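Long-range contacts in vaginolysin (Gardnerella vaginalis, PDB 5IMY), which probably binds cholesterol in host-cell membranes and forms lytic pores there, as a secreted toxin of the cholesterol-dependent cytolysin family: residues A20-L25 against S228-F233; M167-A172 against Q210-K215; Y381-H386 against H426-I431. All coordinates share one frame; numbering follows the deposited sequence.

Contact 1 (A20-L25 against S228-F233); sequences AKKDSL and SPADFF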
loop_
_atom_site.group_PDB
_atom_site.type_symbol
_atom_site.label_atom_id
_atom_site.label_comp_id
_atom_site.label_asym_id
_atom_site.label_seq_id
_atom_site.Cartn_x
_atom_site.Cartn_y
_atom_site.Cartn_z
ATOM N N ALA A 20 -39.643 -57.270 -1.434
ATOM C CA ALA A 20 -39.319 -57.144 -2.853
ATOM C C ALA A 20 -39.230 -55.690 -3.305
ATOM O O ALA A 20 -38.150 -55.194 -3.642
ATOM C CB ALA A 20 -40.371 -57.874 -3.692
ATOM N N LYS A 21 -40.379 -55.012 -3.308
ATOM C CA LYS A 21 -40.515 -53.611 -3.688
ATOM C C LYS A 21 -39.567 -52.695 -2.917
ATOM O O LYS A 21 -39.382 -51.534 -3.295
ATOM C CB LYS A 21 -41.982 -53.206 -3.497
ATOM C CG LYS A 21 -42.276 -51.785 -3.027
ATOM C CD LYS A 21 -43.687 -51.697 -2.447
ATOM C CE LYS A 21 -44.712 -52.495 -3.249
ATOM N NZ LYS A 21 -46.099 -52.278 -2.762
ATOM N N LYS A 22 -38.973 -53.193 -1.829
ATOM C CA LYS A 22 -37.822 -52.512 -1.250
ATOM C C LYS A 22 -36.760 -52.274 -2.313
ATOM O O LYS A 22 -36.062 -51.254 -2.285
ATOM C CB LYS A 22 -37.257 -53.341 -0.091
ATOM C CG LYS A 22 -35.871 -52.926 0.418
ATOM C CD LYS A 22 -35.177 -54.083 1.129
ATOM C CE LYS A 22 -34.858 -53.758 2.578
ATOM N NZ LYS A 22 -36.088 -53.558 3.389
ATOM N N ASP A 23 -36.628 -53.209 -3.257
ATOM C CA ASP A 23 -35.727 -53.019 -4.387
ATOM C C ASP A 23 -36.073 -51.749 -5.157
ATOM O O ASP A 23 -35.182 -50.984 -5.544
ATOM C CB ASP A 23 -35.800 -54.238 -5.307
ATOM C CG ASP A 23 -34.509 -54.485 -6.058
ATOM O OD1 ASP A 23 -33.675 -55.273 -5.561
ATOM O OD2 ASP A 23 -34.327 -53.900 -7.146
ATOM N N SER A 24 -37.367 -51.506 -5.385
ATOM C CA SER A 24 -37.779 -50.361 -6.190
ATOM C C SER A 24 -37.459 -49.045 -5.492
ATOM O O SER A 24 -36.981 -48.099 -6.128
ATOM C CB SER A 24 -39.272 -50.451 -6.505
ATOM O OG SER A 24 -39.481 -50.877 -7.840
ATOM N N LEU A 25 -37.721 -48.960 -4.186
ATOM C CA LEU A 25 -37.382 -47.747 -3.450
ATOM C C LEU A 25 -35.878 -47.516 -3.449
ATOM O O LEU A 25 -35.417 -46.372 -3.516
ATOM C CB LEU A 25 -37.910 -47.839 -2.019
ATOM C CG LEU A 25 -37.659 -46.622 -1.125
ATOM C CD1 LEU A 25 -38.671 -45.531 -1.400
ATOM C CD2 LEU A 25 -37.688 -47.026 0.333
ATOM N N SER A 228 -28.852 -50.155 3.720
ATOM C CA SER A 228 -29.507 -49.844 2.460
ATOM C C SER A 228 -30.338 -48.575 2.612
ATOM O O SER A 228 -30.993 -48.387 3.648
ATOM C CB SER A 228 -30.400 -51.008 2.010
ATOM O OG SER A 228 -31.506 -50.549 1.253
ATOM N N PRO A 229 -30.334 -47.686 1.610
ATOM C CA PRO A 229 -31.148 -46.463 1.735
ATOM C C PRO A 229 -32.634 -46.743 1.830
ATOM O O PRO A 229 -33.352 -46.006 2.518
ATOM C CB PRO A 229 -30.795 -45.671 0.468
ATOM C CG PRO A 229 -30.271 -46.673 -0.480
ATOM C CD PRO A 229 -29.573 -47.703 0.350
ATOM N N ALA A 230 -33.131 -47.765 1.137
ATOM C CA ALA A 230 -34.454 -48.274 1.464
ATOM C C ALA A 230 -34.437 -48.757 2.905
ATOM O O ALA A 230 -33.419 -49.236 3.409
ATOM C CB ALA A 230 -34.868 -49.405 0.526
ATOM N N ASP A 231 -35.573 -48.619 3.577
ATOM C CA ASP A 231 -35.573 -48.617 5.033
ATOM C C ASP A 231 -34.862 -47.343 5.483
ATOM O O ASP A 231 -34.165 -46.703 4.695
ATOM C CB ASP A 231 -34.913 -49.869 5.611
ATOM C CG ASP A 231 -33.549 -49.593 6.218
ATOM O OD1 ASP A 231 -33.491 -48.923 7.272
ATOM O OD2 ASP A 231 -32.537 -50.054 5.650
ATOM N N PHE A 232 -34.977 -47.018 6.765
ATOM C CA PHE A 232 -35.289 -45.664 7.210
ATOM C C PHE A 232 -36.806 -45.618 7.235
ATOM O O PHE A 232 -37.411 -45.126 8.189
ATOM C CB PHE A 232 -34.766 -44.538 6.304
ATOM C CG PHE A 232 -33.395 -44.024 6.659
ATOM C CD1 PHE A 232 -33.155 -43.422 7.882
ATOM C CD2 PHE A 232 -32.361 -44.087 5.736
ATOM C CE1 PHE A 232 -31.898 -42.926 8.195
ATOM C CE2 PHE A 232 -31.107 -43.591 6.043
ATOM C CZ PHE A 232 -30.876 -43.010 7.271
ATOM N N PHE A 233 -37.405 -46.167 6.180
ATOM C CA PHE A 233 -38.837 -46.196 5.966
ATOM C C PHE A 233 -39.402 -47.588 6.234
ATOM O O PHE A 233 -38.676 -48.564 6.432
ATOM C CB PHE A 233 -39.157 -45.783 4.527
ATOM C CG PHE A 233 -38.367 -44.609 4.030
ATOM C CD1 PHE A 233 -38.813 -43.322 4.252
ATOM C CD2 PHE A 233 -37.189 -44.798 3.321
ATOM C CE1 PHE A 233 -38.100 -42.238 3.790
ATOM C CE2 PHE A 233 -36.470 -43.716 2.856
ATOM C CZ PHE A 233 -36.926 -42.434 3.089
#
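Lys22 and Leu25, on the first turn of helix 22-30, pack against Ala230 and Phe233 of an irregular loop, a helix-on-loop contact at the far N-terminal end of this elongated cytolysin. The loop follows strand 208-223 and leads to helix 240-243. Close by, the disulfide Cys18-Cys236 joins the residues just before the helix to those just after the loop, so a covalent link and an apolar contact hold the same two pieces of chain together.

Ala230 is in the middle of the contact. Its CB sits 3.6 Å from the carbonyl O of Lys22 and 3.7 Å from Lys22 CG, beside the start of the lysine side chain. Leu25 also reaches it with one branch: CD2 lies 3.6 Å from Ala230 CA. With CG anti to the leucine N (chi1 -179°), that methyl is carried across the loop and also touches the ring of Phe233. Beyond CG the Lys22 chain is bent at its last two torsions, which turns the ammonium toward Asp231. NZ remains 5.5 Å from Asp231 OD2, too far for a salt bridge, though the opposite charges may attract at this range.

Polar ties come from the next residue of the helix, Asn26, whose side-chain amide accepts from Ala230 N through OD1 and is bonded to Ser228 OG through ND2. Around the apolar part, Leu29 and Leu242 cover Phe233, and Leu242 also meets Leu25, so helices 22-30 and 240-243 share the loop's buried side. The Phe233 ring is backed by its neighbour Phe232, whose CB lies 3.8 Å above one face, offset toward the rim; Leu25 CD2 meets the ring obliquely at CD2, 3.8 Å away.

Contact 2 (M167-A172 against Q210-K215); sequences MQYDSA and QIVNFK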
loop_
_atom_site.group_PDB
_atom_site.type_symbol
_atom_site.label_atom_id
_atom_site.label_comp_id
_atom_site.label_asym_id
_atom_site.label_seq_id
_atom_site.Cartn_x
_atom_site.Cartn_y
_atom_site.Cartn_z
ATOM N N MET A 167 -12.949 -28.568 21.670
ATOM C CA MET A 167 -13.346 -27.194 21.419
ATOM C C MET A 167 -12.984 -26.803 19.994
ATOM O O MET A 167 -11.919 -27.169 19.487
ATOM C CB MET A 167 -12.676 -26.246 22.414
ATOM C CG MET A 167 -13.619 -25.213 23.000
ATOM S SD MET A 167 -13.271 -23.552 22.413
ATOM C CE MET A 167 -12.688 -22.806 23.931
ATOM N N GLN A 168 -13.889 -26.071 19.353
ATOM C CA GLN A 168 -13.663 -25.532 18.023
ATOM C C GLN A 168 -14.305 -24.157 17.964
ATOM O O GLN A 168 -15.368 -23.938 18.552
ATOM C CB GLN A 168 -14.247 -26.448 16.936
ATOM C CG GLN A 168 -15.766 -26.421 16.844
ATOM C CD GLN A 168 -16.335 -27.690 16.235
ATOM O OE1 GLN A 168 -15.612 -28.477 15.624
ATOM N NE2 GLN A 168 -17.637 -27.897 16.406
ATOM N N TYR A 169 -13.652 -23.229 17.273
ATOM C CA TYR A 169 -14.145 -21.864 17.195
ATOM C C TYR A 169 -13.993 -21.343 15.776
ATOM O O TYR A 169 -13.050 -21.696 15.063
ATOM C CB TYR A 169 -13.414 -20.938 18.181
ATOM C CG TYR A 169 -11.935 -20.769 17.906
ATOM C CD1 TYR A 169 -11.483 -19.822 16.997
ATOM C CD2 TYR A 169 -10.993 -21.547 18.565
ATOM C CE1 TYR A 169 -10.135 -19.662 16.745
ATOM C CE2 TYR A 169 -9.641 -21.392 18.321
ATOM C CZ TYR A 169 -9.220 -20.448 17.409
ATOM O OH TYR A 169 -7.877 -20.286 17.157
ATOM N N ASP A 170 -14.937 -20.497 15.378
ATOM C CA ASP A 170 -14.918 -19.832 14.085
ATOM C C ASP A 170 -14.971 -18.331 14.316
ATOM O O ASP A 170 -15.847 -17.840 15.036
ATOM C CB ASP A 170 -16.090 -20.286 13.213
ATOM C CG ASP A 170 -16.070 -21.776 12.941
ATOM O OD1 ASP A 170 -15.371 -22.200 11.998
ATOM O OD2 ASP A 170 -16.753 -22.525 13.672
ATOM N N SER A 171 -14.029 -17.612 13.718
ATOM C CA SER A 171 -13.894 -16.178 13.910
ATOM C C SER A 171 -14.240 -15.439 12.626
ATOM O O SER A 171 -14.175 -15.990 11.523
ATOM C CB SER A 171 -12.472 -15.821 14.349
ATOM O OG SER A 171 -12.232 -16.214 15.688
ATOM N N ALA A 172 -14.609 -14.170 12.784
ATOM C CA ALA A 172 -14.874 -13.308 11.643
ATOM C C ALA A 172 -14.949 -11.871 12.126
ATOM O O ALA A 172 -15.458 -11.604 13.217
ATOM C CB ALA A 172 -16.175 -13.697 10.933
ATOM N N GLN A 210 -14.642 -8.151 16.611
ATOM C CA GLN A 210 -14.447 -9.541 16.223
ATOM C C GLN A 210 -15.594 -10.369 16.780
ATOM O O GLN A 210 -15.960 -10.218 17.950
ATOM C CB GLN A 210 -13.106 -10.077 16.741
ATOM C CG GLN A 210 -12.628 -11.340 16.046
ATOM C CD GLN A 210 -12.242 -11.097 14.600
ATOM O OE1 GLN A 210 -12.073 -9.954 14.173
ATOM N NE2 GLN A 210 -12.100 -12.173 13.838
ATOM N N ILE A 211 -16.159 -11.236 15.943
ATOM C CA ILE A 211 -17.233 -12.143 16.336
ATOM C C ILE A 211 -16.695 -13.563 16.273
ATOM O O ILE A 211 -16.067 -13.952 15.281
ATOM C CB ILE A 211 -18.468 -11.984 15.433
ATOM C CG1 ILE A 211 -18.950 -10.527 15.431
ATOM C CG2 ILE A 211 -19.584 -12.923 15.881
ATOM C CD1 ILE A 211 -19.307 -9.979 16.803
ATOM N N VAL A 212 -16.941 -14.337 17.326
ATOM C CA VAL A 212 -16.385 -15.680 17.452
ATOM C C VAL A 212 -17.451 -16.601 18.028
ATOM O O VAL A 212 -18.046 -16.299 19.067
ATOM C CB VAL A 212 -15.124 -15.692 18.339
ATOM C CG1 VAL A 212 -14.533 -17.092 18.414
ATOM C CG2 VAL A 212 -14.096 -14.703 17.809
ATOM N N ASN A 213 -17.688 -17.720 17.350
ATOM C CA ASN A 213 -18.594 -18.759 17.823
ATOM C C ASN A 213 -17.763 -19.850 18.485
ATOM O O ASN A 213 -16.907 -20.458 17.836
ATOM C CB ASN A 213 -19.414 -19.328 16.663
ATOM C CG ASN A 213 -20.462 -20.328 17.118
ATOM O OD1 ASN A 213 -20.950 -20.269 18.246
ATOM N ND2 ASN A 213 -20.812 -21.255 16.234
ATOM N N PHE A 214 -18.001 -20.087 19.772
ATOM C CA PHE A 214 -17.310 -21.134 20.515
ATOM C C PHE A 214 -18.238 -22.325 20.694
ATOM O O PHE A 214 -19.372 -22.169 21.162
ATOM C CB PHE A 214 -16.844 -20.632 21.883
ATOM C CG PHE A 214 -15.667 -19.711 21.823
ATOM C CD1 PHE A 214 -14.381 -20.213 21.703
ATOM C CD2 PHE A 214 -15.838 -18.340 21.893
ATOM C CE1 PHE A 214 -13.294 -19.367 21.648
ATOM C CE2 PHE A 214 -14.756 -17.489 21.840
ATOM C CZ PHE A 214 -13.481 -18.001 21.718
ATOM N N LYS A 215 -17.756 -23.507 20.320
ATOM C CA LYS A 215 -18.495 -24.752 20.486
ATOM C C LYS A 215 -17.656 -25.712 21.314
ATOM O O LYS A 215 -16.555 -26.095 20.902
ATOM C CB LYS A 215 -18.843 -25.374 19.134
ATOM C CG LYS A 215 -20.145 -24.863 18.547
ATOM C CD LYS A 215 -20.340 -25.327 17.117
ATOM C CE LYS A 215 -21.676 -24.856 16.574
ATOM N NZ LYS A 215 -21.771 -25.010 15.097
#
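Met167 to Ala172 and Gln210 to Lys215 run as antiparallel neighbours in the large central sheet of the toxin, where strand 208-223 also pairs with strand 263-271. The two segments lie 4.7 Å apart at their axes, with directions 164° apart. Three hydrogen-bonded pairs, Gln168 with Lys215, Asp170 with Asn213 and Ala172 with Ile211, supply six backbone bonds. Ile211 N to Ala172 O is the shortest, at 2.8 Å.

On the face of Tyr169, Ser171, Val212 and Phe214, covered by Ile286 of helix 278-286, Met167 forms a Met-aromatic contact. Its SD comes to the edge of the Phe214 ring, 3.6 Å from CD1, the line from the ring centre to SD lying 79° off the ring normal. Tyr169 CB meets the same ring carbon, Phe214 CD1, at 3.7 Å, and Val212 CG1 lies over the rim of one face, 3.4 Å above the ring plane. Ser171 OG lies 3.2 Å from Val212 CG2, while its weak hydrogen bond goes to Glu283.

On the other face Gln168 crosses the Lys215 chain, NE2 lying 3.8 Å from Lys215 CD. That chain is extended beyond CG and delivers NZ to Asn78. Phe184 of helix 177-184 packs on Asp170, Ile211 and Asn213. At the outer edge, Ser171 N donates to an acidic side chain of a different protein bound to the toxin in this assembly.

A strand pair bracketing a helical cluster, on the core sheet of a cholesterol-dependent cytolysin, is typical of the family's membrane-inserting domain, in whose relatives such helices refold into a transmembrane beta hairpin.

Contact 3 (Y381-H386 against H426-I431); sequences YLTLDH and HFNTTI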
loop_
_atom_site.group_PDB
_atom_site.type_symbol
_atom_site.label_atom_id
_atom_site.label_comp_id
_atom_site.label_asym_id
_atom_site.label_seq_id
_atom_site.Cartn_x
_atom_site.Cartn_y
_atom_site.Cartn_z
ATOM N N TYR A 381 8.096 13.810 18.997
ATOM C CA TYR A 381 8.846 15.048 19.148
ATOM C C TYR A 381 10.284 14.753 19.555
ATOM O O TYR A 381 10.537 13.855 20.363
ATOM C CB TYR A 381 8.190 15.964 20.193
ATOM C CG TYR A 381 6.782 16.392 19.840
ATOM C CD1 TYR A 381 6.545 17.582 19.167
ATOM C CD2 TYR A 381 5.687 15.606 20.183
ATOM C CE1 TYR A 381 5.261 17.980 18.846
ATOM C CE2 TYR A 381 4.399 15.996 19.862
ATOM C CZ TYR A 381 4.193 17.183 19.192
ATOM O OH TYR A 381 2.915 17.580 18.868
ATOM N N LEU A 382 11.219 15.519 18.992
ATOM C CA LEU A 382 12.632 15.459 19.354
ATOM C C LEU A 382 13.069 16.836 19.828
ATOM O O LEU A 382 12.916 17.821 19.098
ATOM C CB LEU A 382 13.494 15.009 18.171
ATOM C CG LEU A 382 15.006 15.197 18.345
ATOM C CD1 LEU A 382 15.529 14.350 19.492
ATOM C CD2 LEU A 382 15.749 14.871 17.061
ATOM N N THR A 383 13.624 16.901 21.035
ATOM C CA THR A 383 14.075 18.151 21.633
ATOM C C THR A 383 15.593 18.140 21.756
ATOM O O THR A 383 16.171 17.173 22.263
ATOM C CB THR A 383 13.425 18.356 23.007
ATOM O OG1 THR A 383 12.036 18.669 22.839
ATOM C CG2 THR A 383 14.107 19.483 23.793
ATOM N N LEU A 384 16.231 19.209 21.293
ATOM C CA LEU A 384 17.675 19.375 21.391
ATOM C C LEU A 384 17.979 20.547 22.314
ATOM O O LEU A 384 17.469 21.651 22.108
ATOM C CB LEU A 384 18.297 19.627 20.015
ATOM C CG LEU A 384 17.803 18.784 18.839
ATOM C CD1 LEU A 384 18.310 19.387 17.540
ATOM C CD2 LEU A 384 18.246 17.337 18.966
ATOM N N ASP A 385 18.809 20.304 23.327
ATOM C CA ASP A 385 19.238 21.349 24.255
ATOM C C ASP A 385 20.760 21.336 24.311
ATOM O O ASP A 385 21.356 20.386 24.828
ATOM C CB ASP A 385 18.635 21.142 25.645
ATOM C CG ASP A 385 18.739 22.381 26.514
ATOM O OD1 ASP A 385 18.697 23.502 25.961
ATOM O OD2 ASP A 385 18.860 22.236 27.749
ATOM N N HIS A 386 21.380 22.390 23.785
ATOM C CA HIS A 386 22.835 22.504 23.700
ATOM C C HIS A 386 23.293 23.617 24.637
ATOM O O HIS A 386 23.156 24.802 24.320
ATOM C CB HIS A 386 23.269 22.777 22.263
ATOM C CG HIS A 386 24.677 23.270 22.140
ATOM N ND1 HIS A 386 25.718 22.743 22.876
ATOM C CD2 HIS A 386 25.217 24.241 21.367
ATOM C CE1 HIS A 386 26.837 23.370 22.561
ATOM N NE2 HIS A 386 26.561 24.283 21.647
ATOM N N HIS A 426 23.535 28.766 24.069
ATOM C CA HIS A 426 22.382 27.939 24.404
ATOM C C HIS A 426 21.461 27.898 23.193
ATOM O O HIS A 426 20.909 28.927 22.788
ATOM C CB HIS A 426 21.647 28.468 25.633
ATOM C CG HIS A 426 20.640 27.507 26.184
ATOM N ND1 HIS A 426 19.349 27.429 25.709
ATOM C CD2 HIS A 426 20.739 26.573 27.159
ATOM C CE1 HIS A 426 18.693 26.494 26.374
ATOM N NE2 HIS A 426 19.514 25.960 27.260
ATOM N N PHE A 427 21.315 26.714 22.610
ATOM C CA PHE A 427 20.433 26.483 21.477
ATOM C C PHE A 427 19.401 25.441 21.877
ATOM O O PHE A 427 19.762 24.348 22.325
ATOM C CB PHE A 427 21.227 26.018 20.251
ATOM C CG PHE A 427 20.369 25.543 19.113
ATOM C CD1 PHE A 427 19.898 26.433 18.160
ATOM C CD2 PHE A 427 20.044 24.202 18.987
ATOM C CE1 PHE A 427 19.114 25.995 17.110
ATOM C CE2 PHE A 427 19.261 23.758 17.941
ATOM C CZ PHE A 427 18.795 24.655 17.001
ATOM N N ASN A 428 18.123 25.786 21.731
ATOM C CA ASN A 428 17.032 24.897 22.102
ATOM C C ASN A 428 16.003 24.868 20.984
ATOM O O ASN A 428 15.709 25.899 20.370
ATOM C CB ASN A 428 16.371 25.340 23.412
ATOM C CG ASN A 428 15.485 24.267 24.011
ATOM O OD1 ASN A 428 14.274 24.250 23.791
ATOM N ND2 ASN A 428 16.089 23.359 24.771
ATOM N N THR A 429 15.459 23.682 20.721
ATOM C CA THR A 429 14.438 23.524 19.695
ATOM C C THR A 429 13.840 22.133 19.811
ATOM O O THR A 429 14.494 21.201 20.292
ATOM C CB THR A 429 15.008 23.735 18.285
ATOM O OG1 THR A 429 13.942 23.705 17.328
ATOM C CG2 THR A 429 16.024 22.651 17.937
ATOM N N THR A 430 12.595 22.005 19.362
ATOM C CA THR A 430 11.909 20.726 19.291
ATOM C C THR A 430 11.488 20.468 17.851
ATOM O O THR A 430 11.079 21.392 17.141
ATOM C CB THR A 430 10.682 20.691 20.212
ATOM O OG1 THR A 430 9.587 21.368 19.586
ATOM C CG2 THR A 430 10.990 21.363 21.546
ATOM N N ILE A 431 11.600 19.215 17.422
ATOM C CA ILE A 431 11.293 18.813 16.054
ATOM C C ILE A 431 10.100 17.869 16.083
ATOM O O ILE A 431 10.009 17.002 16.957
ATOM C CB ILE A 431 12.505 18.138 15.378
ATOM C CG1 ILE A 431 13.713 19.080 15.379
ATOM C CG2 ILE A 431 12.164 17.732 13.947
ATOM C CD1 ILE A 431 15.040 18.368 15.219
#
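Tyr381 to His386 and His426 to Ile431 are antiparallel partners in the C-terminal beta-sandwich domain. The backbone ladder comes first: Leu382 with Ile431, Leu384 with Thr429 and His386 with Phe427 are hydrogen-bonded pairs. Leu384 N to Thr429 O is short and straight, 2.8 Å with 170° at the hydrogen. CA-H...O contacts lie between these bonds, such as His426 CA to His386 O at 3.2 Å.

Apolar contacts gather on the face of Leu382, Leu384, Phe427 and Ile431. Leu382 and Ile431 lie side by side, and Ile431 CD1 touches Leu382 CD2 at 4.0 Å and Leu384 CD1 at 4.1 Å. Leu384 CD1 also meets Thr429 CG2 at 4.0 Å and approaches the Phe427 ring at its edge. Tyr394 and Trp416, flanking strands of the domain's four-stranded sheet, pack on this face, consistent with its being turned to the sandwich interior.

Polar contacts occupy the opposite face. Asn428 ND2 donates to Asp385 OD1 over 2.9 Å, reaching the oxygen from above the carboxylate, whose plane is turned 76° from the amide. Having CG anti to the backbone N in Asp385 (chi1 -164°) swings its carboxylate across to strand 426-433. The His426 ring brings NE2 to 2.9 Å from the same OD1, but at an angle too poor for a hydrogen bond. Asp385 OD2 forms a salt bridge with Arg387. Thr383 OG1 packs against Thr430 CG2 and bonds to Gln469 on strand 469-475, which pairs with the 381-386 part of strand 363-389.

The chemistry thus splits by face: one is mostly hydrocarbon, with Thr429 and His386 beside it, the ring of His386 bonded to Asn474, while on the other the negative charge of Asp385 is shared between an amide and a guanidinium, which would favour its ionised form.

How the contacts relate
From the N terminus, contact 1 opens on helix 22-30 and closes some 200 residues later, when the chain returns at 228-233. Contact 2 forms wholly within that span: strand 166-173 leads into a helical excursion, and strand 208-223 brings the chain back beside it before running on toward the loop of contact 1. Contact 3 follows in series, closing a shorter, helix-free loop in the C-terminal sandwich. None cross. Contacts 1 and 3 lie on opposite sides of the chain's centre, their own centres 91 Å apart, with contact 2 near the middle. Contact 1 ties the N-terminal helix to the loop after strand 208-223; contacts 2 and 3 join strands within the core sheet and the sandwich.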